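Side-chain contacts in serine protease pet (Escherichia coli, PDB 4OM9), which acts as a secreted serine protease and autotransporter enterotoxin of enteroaggregative strains, and probably cleaves the host cytoskeletal protein alpha-fodrin: residues A[201-206]-A[226-231]; A[67-72]-A[78-83]; A[30-35]-A[40-45]. One frame throughout, in Å; residues are numbered along the deposited sequence.

Contact 1: residues A[201-206]-A[226-231]; sequences NLTTNG and GTTHGI
Thr203 (chi1 -48°) and Thr228 (chi1 -59°) share one rotamer: in each, CG2 stands opposite the backbone N while OG1 lies beside it. The two methyls are thereby aimed at each other across the contact, and the hydroxyls turn to other partners. The setting is the chymotrypsin-like protease of clan PA, where the loop 201-206 runs past strand 221-232. Thr203 CG2 and Thr228 CG2 meet tip to tip at 4.1 Å, a light touch. The closer packing is with Ile231, whose chi1 of 82° turns CG1 between the backbone N and the carbonyl carbon and leaves CG2 opposite that carbonyl. From there CG2 slides along Thr203 in the opposite sense, 3.6 Å from its CB and 3.8 Å from its CG2. A classic beta bulge, with His229 and Gly230 both facing Tyr241, lies between Thr228 and Ile231 and helps both of their side chains face the loop. Each buried hydroxyl is satisfied: Thr203 OG1 bonds Thr240 OG1 and Thr228 OG1 bonds Ser210 O. The same loop runs on from Gly206 into a Gly-Asp-Ser-Gly-Ser sequence that fits the motif around the nucleophile of this family, so the threonine packing flanks what is probably the active site. Thr204, whose CB points away from the strand, bonds Asp207 OD2 through OG1.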
# COMPACT_ATOMS: atom_id res chain seq x y z
N ASN A 201 -29.04 -0.41 15.60
CA ASN A 201 -28.41 -0.83 16.81
C ASN A 201 -29.16 -0.17 17.97
O ASN A 201 -28.97 1.01 18.22
CB ASN A 201 -26.94 -0.45 16.79
CG ASN A 201 -26.19 -0.97 17.99
OD1 ASN A 201 -26.77 -1.59 18.88
ND2 ASN A 201 -24.87 -0.74 18.01
N LEU A 202 -30.01 -0.92 18.65
CA LEU A 202 -30.81 -0.36 19.71
C LEU A 202 -29.99 -0.21 21.00
O LEU A 202 -29.07 -1.00 21.25
CB LEU A 202 -32.06 -1.20 19.97
CG LEU A 202 -32.94 -1.49 18.75
CD1 LEU A 202 -34.02 -2.48 19.12
CD2 LEU A 202 -33.54 -0.21 18.17
N THR A 203 -30.35 0.78 21.80
CA THR A 203 -29.64 1.04 23.04
C THR A 203 -29.96 0.02 24.12
O THR A 203 -31.12 -0.36 24.31
CB THR A 203 -29.97 2.45 23.54
OG1 THR A 203 -29.85 3.37 22.45
CG2 THR A 203 -29.04 2.86 24.68
N THR A 204 -28.93 -0.42 24.81
CA THR A 204 -29.03 -1.37 25.91
C THR A 204 -28.55 -0.67 27.18
O THR A 204 -27.96 0.41 27.09
CB THR A 204 -28.19 -2.63 25.65
OG1 THR A 204 -26.80 -2.26 25.56
CG2 THR A 204 -28.64 -3.29 24.35
N ASN A 205 -28.79 -1.26 28.35
CA ASN A 205 -28.40 -0.64 29.62
C ASN A 205 -26.89 -0.34 29.71
O ASN A 205 -26.49 0.76 30.10
CB ASN A 205 -28.84 -1.51 30.80
CG ASN A 205 -30.35 -1.62 30.91
OD1 ASN A 205 -31.08 -0.70 30.54
ND2 ASN A 205 -30.83 -2.74 31.42
N GLY A 206 -26.07 -1.31 29.31
CA GLY A 206 -24.63 -1.13 29.32
C GLY A 206 -24.13 -0.01 28.42
O GLY A 206 -22.96 0.36 28.49
N GLY A 226 -23.51 14.88 23.62
CA GLY A 226 -23.73 14.61 25.02
C GLY A 226 -23.47 13.15 25.30
O GLY A 226 -22.72 12.50 24.57
N THR A 227 -24.11 12.62 26.35
CA THR A 227 -23.86 11.27 26.82
C THR A 227 -25.18 10.56 27.06
O THR A 227 -26.18 11.17 27.48
CB THR A 227 -23.01 11.26 28.12
OG1 THR A 227 -23.61 12.11 29.10
CG2 THR A 227 -21.65 11.77 27.84
N THR A 228 -25.19 9.26 26.80
CA THR A 228 -26.44 8.52 26.77
C THR A 228 -27.07 8.31 28.15
O THR A 228 -26.47 7.70 29.03
CB THR A 228 -26.24 7.18 26.10
OG1 THR A 228 -25.75 7.41 24.78
CG2 THR A 228 -27.53 6.39 26.04
N HIS A 229 -28.30 8.80 28.31
CA HIS A 229 -29.00 8.78 29.60
C HIS A 229 -29.94 7.60 29.82
O HIS A 229 -29.95 7.00 30.89
CB HIS A 229 -29.80 10.05 29.80
CG HIS A 229 -30.69 10.01 31.00
ND1 HIS A 229 -30.24 10.26 32.28
CD2 HIS A 229 -32.01 9.73 31.12
CE1 HIS A 229 -31.23 10.14 33.13
NE2 HIS A 229 -32.32 9.82 32.45
N GLY A 230 -30.77 7.29 28.83
CA GLY A 230 -31.71 6.18 28.96
C GLY A 230 -32.61 5.96 27.76
O GLY A 230 -32.49 6.66 26.76
N ILE A 231 -33.52 4.99 27.87
CA ILE A 231 -34.43 4.67 26.78
C ILE A 231 -35.91 4.61 27.20
O ILE A 231 -36.24 4.45 28.37
CB ILE A 231 -34.08 3.30 26.12
CG1 ILE A 231 -34.66 2.13 26.92
CG2 ILE A 231 -32.57 3.15 25.93
CD1 ILE A 231 -34.06 1.97 28.30

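Contact 2: residues A[67-72]-A[78-83]; sequences AVTVAH and SSANYQ
The side-chain amide of Gln83 presents its oxygen and nitrogen to Ala67, whose CB lies 3.6 Å from OE1 and 3.9 Å from NE2. Its NE2 reaches Ala80 O at 2.9 Å, with an N-H...O angle of 169° and the acceptor almost within the amide plane, so the bond helps fix the rotation of the group; OE1 is taken by Tyr85 OH. The other flat group, the Tyr82 ring, has Asn81 CB on one face, 4.1 Å above its plane and offset toward the rim. Strand 66-70, with Ala67 and Thr69, and an outermost strand, 82-85, with Gln83, belong to one five-stranded antiparallel sheet of the chymotrypsin-like protease fold; Ala80 lies in the loop that leads into the second. There Ala80 CB fits against the fork of Thr69, 3.7 Å from OG1 and 4.0 Å from CG2. The fork is set by chi1 of -173°, which points OG1 away from the backbone N and puts CG2 between that N and the carbonyl carbon. Thr69 OG1 hydrogen-bonds Ala58 O; its contact with the Ala80 methyl is van der Waals. Ala80 O has a second donor in Gln105 NE2.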
# COMPACT_ATOMS: atom_id res chain seq x y z
N ALA A 67 -12.85 13.37 31.15
CA ALA A 67 -13.78 12.51 30.46
C ALA A 67 -15.20 12.86 30.90
O ALA A 67 -15.42 13.46 31.96
CB ALA A 67 -13.49 11.07 30.74
N VAL A 68 -16.16 12.45 30.08
CA VAL A 68 -17.56 12.78 30.28
C VAL A 68 -18.38 11.50 30.18
O VAL A 68 -18.11 10.63 29.34
CB VAL A 68 -18.04 13.82 29.26
CG1 VAL A 68 -19.53 13.95 29.30
CG2 VAL A 68 -17.43 15.16 29.56
N THR A 69 -19.37 11.39 31.05
CA THR A 69 -20.23 10.24 31.06
C THR A 69 -21.61 10.61 31.66
O THR A 69 -22.06 11.75 31.57
CB THR A 69 -19.57 9.07 31.83
OG1 THR A 69 -20.36 7.88 31.70
CG2 THR A 69 -19.33 9.40 33.35
N VAL A 70 -22.28 9.66 32.26
CA VAL A 70 -23.54 9.97 32.88
C VAL A 70 -23.38 9.71 34.38
O VAL A 70 -22.46 8.97 34.77
CB VAL A 70 -24.68 9.17 32.21
CG1 VAL A 70 -25.39 8.26 33.18
CG2 VAL A 70 -25.59 10.11 31.48
N ALA A 71 -24.20 10.36 35.20
CA ALA A 71 -24.03 10.37 36.67
C ALA A 71 -24.41 9.05 37.33
O ALA A 71 -23.69 8.57 38.20
CB ALA A 71 -24.85 11.53 37.31
N HIS A 72 -25.54 8.46 36.92
CA HIS A 72 -26.00 7.23 37.57
C HIS A 72 -25.24 6.01 37.06
O HIS A 72 -25.62 4.87 37.33
CB HIS A 72 -27.52 7.05 37.40
CG HIS A 72 -27.94 6.53 36.05
ND1 HIS A 72 -27.95 7.31 34.92
CD2 HIS A 72 -28.42 5.32 35.69
CE1 HIS A 72 -28.40 6.59 33.90
NE2 HIS A 72 -28.68 5.38 34.34
N SER A 78 -18.63 0.11 38.28
CA SER A 78 -17.82 1.17 37.70
C SER A 78 -18.42 1.63 36.37
O SER A 78 -18.97 2.74 36.29
CB SER A 78 -16.38 0.72 37.47
OG SER A 78 -15.73 1.60 36.58
N SER A 79 -18.30 0.78 35.35
CA SER A 79 -18.65 1.11 33.97
C SER A 79 -17.85 2.31 33.45
O SER A 79 -17.36 2.28 32.32
CB SER A 79 -20.14 1.39 33.81
OG SER A 79 -20.47 2.68 34.31
N ALA A 80 -17.71 3.35 34.28
CA ALA A 80 -17.02 4.57 33.89
C ALA A 80 -16.02 5.07 34.95
O ALA A 80 -15.30 6.02 34.68
CB ALA A 80 -18.03 5.67 33.57
N ASN A 81 -15.98 4.45 36.12
CA ASN A 81 -14.97 4.81 37.13
C ASN A 81 -13.56 4.29 36.75
O ASN A 81 -12.56 4.83 37.20
CB ASN A 81 -15.36 4.29 38.52
CG ASN A 81 -16.43 5.16 39.21
OD1 ASN A 81 -16.15 5.81 40.23
ND2 ASN A 81 -17.64 5.18 38.66
N TYR A 82 -13.50 3.24 35.95
CA TYR A 82 -12.25 2.62 35.53
C TYR A 82 -12.21 2.63 34.00
O TYR A 82 -13.01 1.98 33.35
CB TYR A 82 -12.13 1.19 36.07
CG TYR A 82 -12.38 1.09 37.56
CD1 TYR A 82 -11.92 2.06 38.43
CD2 TYR A 82 -13.09 0.01 38.10
CE1 TYR A 82 -12.14 1.97 39.80
CE2 TYR A 82 -13.32 -0.09 39.46
CZ TYR A 82 -12.84 0.89 40.31
OH TYR A 82 -13.05 0.81 41.67
N GLN A 83 -11.29 3.41 33.45
CA GLN A 83 -11.29 3.63 32.01
C GLN A 83 -10.02 3.11 31.36
O GLN A 83 -8.91 3.32 31.86
CB GLN A 83 -11.47 5.11 31.71
CG GLN A 83 -12.70 5.66 32.38
CD GLN A 83 -13.06 7.05 31.93
OE1 GLN A 83 -12.39 7.64 31.07
NE2 GLN A 83 -14.11 7.61 32.52

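Contact 3: residues A[30-35]-A[40-45]; sequences VKIKLK and FSFPAL
Ile32 and Phe42 lie side by side on the tight side of this short beta hairpin, Ile32 CG2 sitting 3.6 Å from Phe42 CE1 at the ring's edge. Phe40, whose chi1 of 180° carries its ring away from its own backbone N, brings CE2 over the centre of the Phe42 ring, 3.4 Å above the plane, while Phe42 CD2 lies at the edge of the Phe40 ring. Leu34 crosses the base of Phe40 obliquely, CD1 to CB at 3.7 Å. The backbone is held by a reciprocal pair, Ile32 N to Phe40 O and Phe40 N to Ile32 O, both 2.9 Å, and by Phe42 N to Val30 O at 3.0 Å. The opposite face is loose and exposed: its side-chain contact is Lys31 CB to Ser41 OG at 3.8 Å, and the lysine chain bends away. Beyond the Phe42-Val30 bond the segments part: one water donates to Phe42 O and weakly to Val30 O, another to Pro43 O and Leu45 O and is reached weakly by Val30 N. On the buried face Phe42 meets Phe23 and Phe199 edge-to-face and packs on Leu16 of helix 10-17 and Phe148 of strand 143-151, while Phe40 and Pro43 rest on Leu175 of strand 172-185.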
# COMPACT_ATOMS: atom_id res chain seq x y z
N VAL A 30 -19.87 6.48 2.18
CA VAL A 30 -19.71 5.08 2.54
C VAL A 30 -21.01 4.33 2.32
O VAL A 30 -22.07 4.78 2.75
CB VAL A 30 -19.24 4.93 4.02
CG1 VAL A 30 -19.03 3.47 4.38
CG2 VAL A 30 -17.97 5.73 4.28
N LYS A 31 -20.93 3.20 1.64
CA LYS A 31 -22.08 2.32 1.56
C LYS A 31 -21.66 0.88 1.85
O LYS A 31 -20.49 0.52 1.68
CB LYS A 31 -22.77 2.42 0.19
CG LYS A 31 -22.03 1.78 -0.96
CD LYS A 31 -22.94 1.64 -2.19
CE LYS A 31 -22.47 2.51 -3.36
NZ LYS A 31 -22.49 3.97 -3.03
N ILE A 32 -22.60 0.08 2.34
CA ILE A 32 -22.34 -1.32 2.63
C ILE A 32 -23.39 -2.19 1.94
O ILE A 32 -24.56 -1.82 1.84
CB ILE A 32 -22.33 -1.61 4.16
CG1 ILE A 32 -22.38 -3.12 4.46
CG2 ILE A 32 -23.49 -0.91 4.88
CD1 ILE A 32 -21.21 -3.98 3.89
N LYS A 33 -22.94 -3.33 1.41
CA LYS A 33 -23.83 -4.34 0.87
C LYS A 33 -24.66 -5.01 1.97
O LYS A 33 -24.17 -5.25 3.07
CB LYS A 33 -23.01 -5.39 0.12
CG LYS A 33 -22.19 -4.83 -1.04
CD LYS A 33 -21.09 -5.78 -1.51
CE LYS A 33 -19.81 -5.62 -0.69
NZ LYS A 33 -19.25 -4.24 -0.81
N LEU A 34 -25.92 -5.27 1.68
CA LEU A 34 -26.80 -5.98 2.60
C LEU A 34 -27.14 -7.37 2.06
O LEU A 34 -26.91 -7.64 0.89
CB LEU A 34 -28.07 -5.19 2.84
CG LEU A 34 -27.84 -3.72 3.15
CD1 LEU A 34 -29.20 -3.00 3.20
CD2 LEU A 34 -27.07 -3.57 4.47
N LYS A 35 -27.71 -8.21 2.91
CA LYS A 35 -27.96 -9.60 2.58
C LYS A 35 -29.16 -9.85 1.62
O LYS A 35 -29.36 -9.13 0.63
CB LYS A 35 -28.18 -10.38 3.87
CG LYS A 35 -26.97 -10.34 4.79
CD LYS A 35 -27.26 -10.92 6.16
CE LYS A 35 -25.99 -11.04 6.96
NZ LYS A 35 -26.30 -10.98 8.40
N PHE A 40 -26.93 -0.34 1.16
CA PHE A 40 -27.19 0.71 2.17
C PHE A 40 -26.18 1.85 2.16
O PHE A 40 -25.00 1.65 2.44
CB PHE A 40 -27.24 0.16 3.59
CG PHE A 40 -27.51 1.23 4.63
CD1 PHE A 40 -28.80 1.71 4.83
CD2 PHE A 40 -26.47 1.77 5.37
CE1 PHE A 40 -29.06 2.70 5.76
CE2 PHE A 40 -26.72 2.77 6.32
CZ PHE A 40 -28.03 3.23 6.51
N SER A 41 -26.67 3.06 1.90
CA SER A 41 -25.82 4.23 1.93
C SER A 41 -25.92 4.99 3.25
O SER A 41 -26.99 5.45 3.65
CB SER A 41 -26.17 5.17 0.77
OG SER A 41 -25.83 4.59 -0.47
N PHE A 42 -24.79 5.11 3.92
CA PHE A 42 -24.67 5.96 5.08
C PHE A 42 -24.80 7.42 4.64
O PHE A 42 -24.66 7.72 3.45
CB PHE A 42 -23.34 5.67 5.79
CG PHE A 42 -23.41 4.46 6.67
CD1 PHE A 42 -23.26 3.20 6.13
CD2 PHE A 42 -23.66 4.59 8.04
CE1 PHE A 42 -23.35 2.08 6.94
CE2 PHE A 42 -23.74 3.48 8.86
CZ PHE A 42 -23.58 2.23 8.32
N PRO A 43 -25.10 8.33 5.58
CA PRO A 43 -25.32 9.73 5.21
C PRO A 43 -24.09 10.42 4.64
O PRO A 43 -22.96 10.01 4.92
CB PRO A 43 -25.74 10.37 6.54
CG PRO A 43 -25.18 9.48 7.58
CD PRO A 43 -25.30 8.10 7.02
N ALA A 44 -24.31 11.47 3.86
CA ALA A 44 -23.21 12.20 3.23
C ALA A 44 -22.45 13.01 4.27
O ALA A 44 -22.58 14.23 4.34
CB ALA A 44 -23.73 13.10 2.13
N LEU A 45 -21.67 12.30 5.08
CA LEU A 45 -20.81 12.92 6.08
C LEU A 45 -19.52 12.11 6.18
O LEU A 45 -19.51 10.96 5.78
CB LEU A 45 -21.49 12.97 7.45
CG LEU A 45 -22.83 13.70 7.63
CD1 LEU A 45 -23.33 13.47 9.03
CD2 LEU A 45 -22.70 15.20 7.36
O HOH W 1 -23.27 7.56 1.30
O HOH W 2 -20.68 8.25 4.98

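Overall arrangement
All three contacts belong to the protease part of the chain. Contacts 1 and 2 are buried and adjoin, their centres 13 Å apart: Thr227 OG1 of strand 221-232 probably hydrogen-bonds Thr69 O of strand 66-70, and Thr227 CG2 packs on Val68 CG1. This touch links the two antiparallel sheets to which the contacts belong. Contact 3 is separate, about 9 Å from contact 1 and 21 Å from contact 2 at the nearest atoms, and only partly buried. Neither buried contact has a hydrogen bond between its segments; methyls pack on one another in contact 1, and on an amide and a threonine in contact 2. The 30-35/40-45 hairpin instead combines cross-strand backbone bonds with aromatic packing and a solvent-facing lysine and serine.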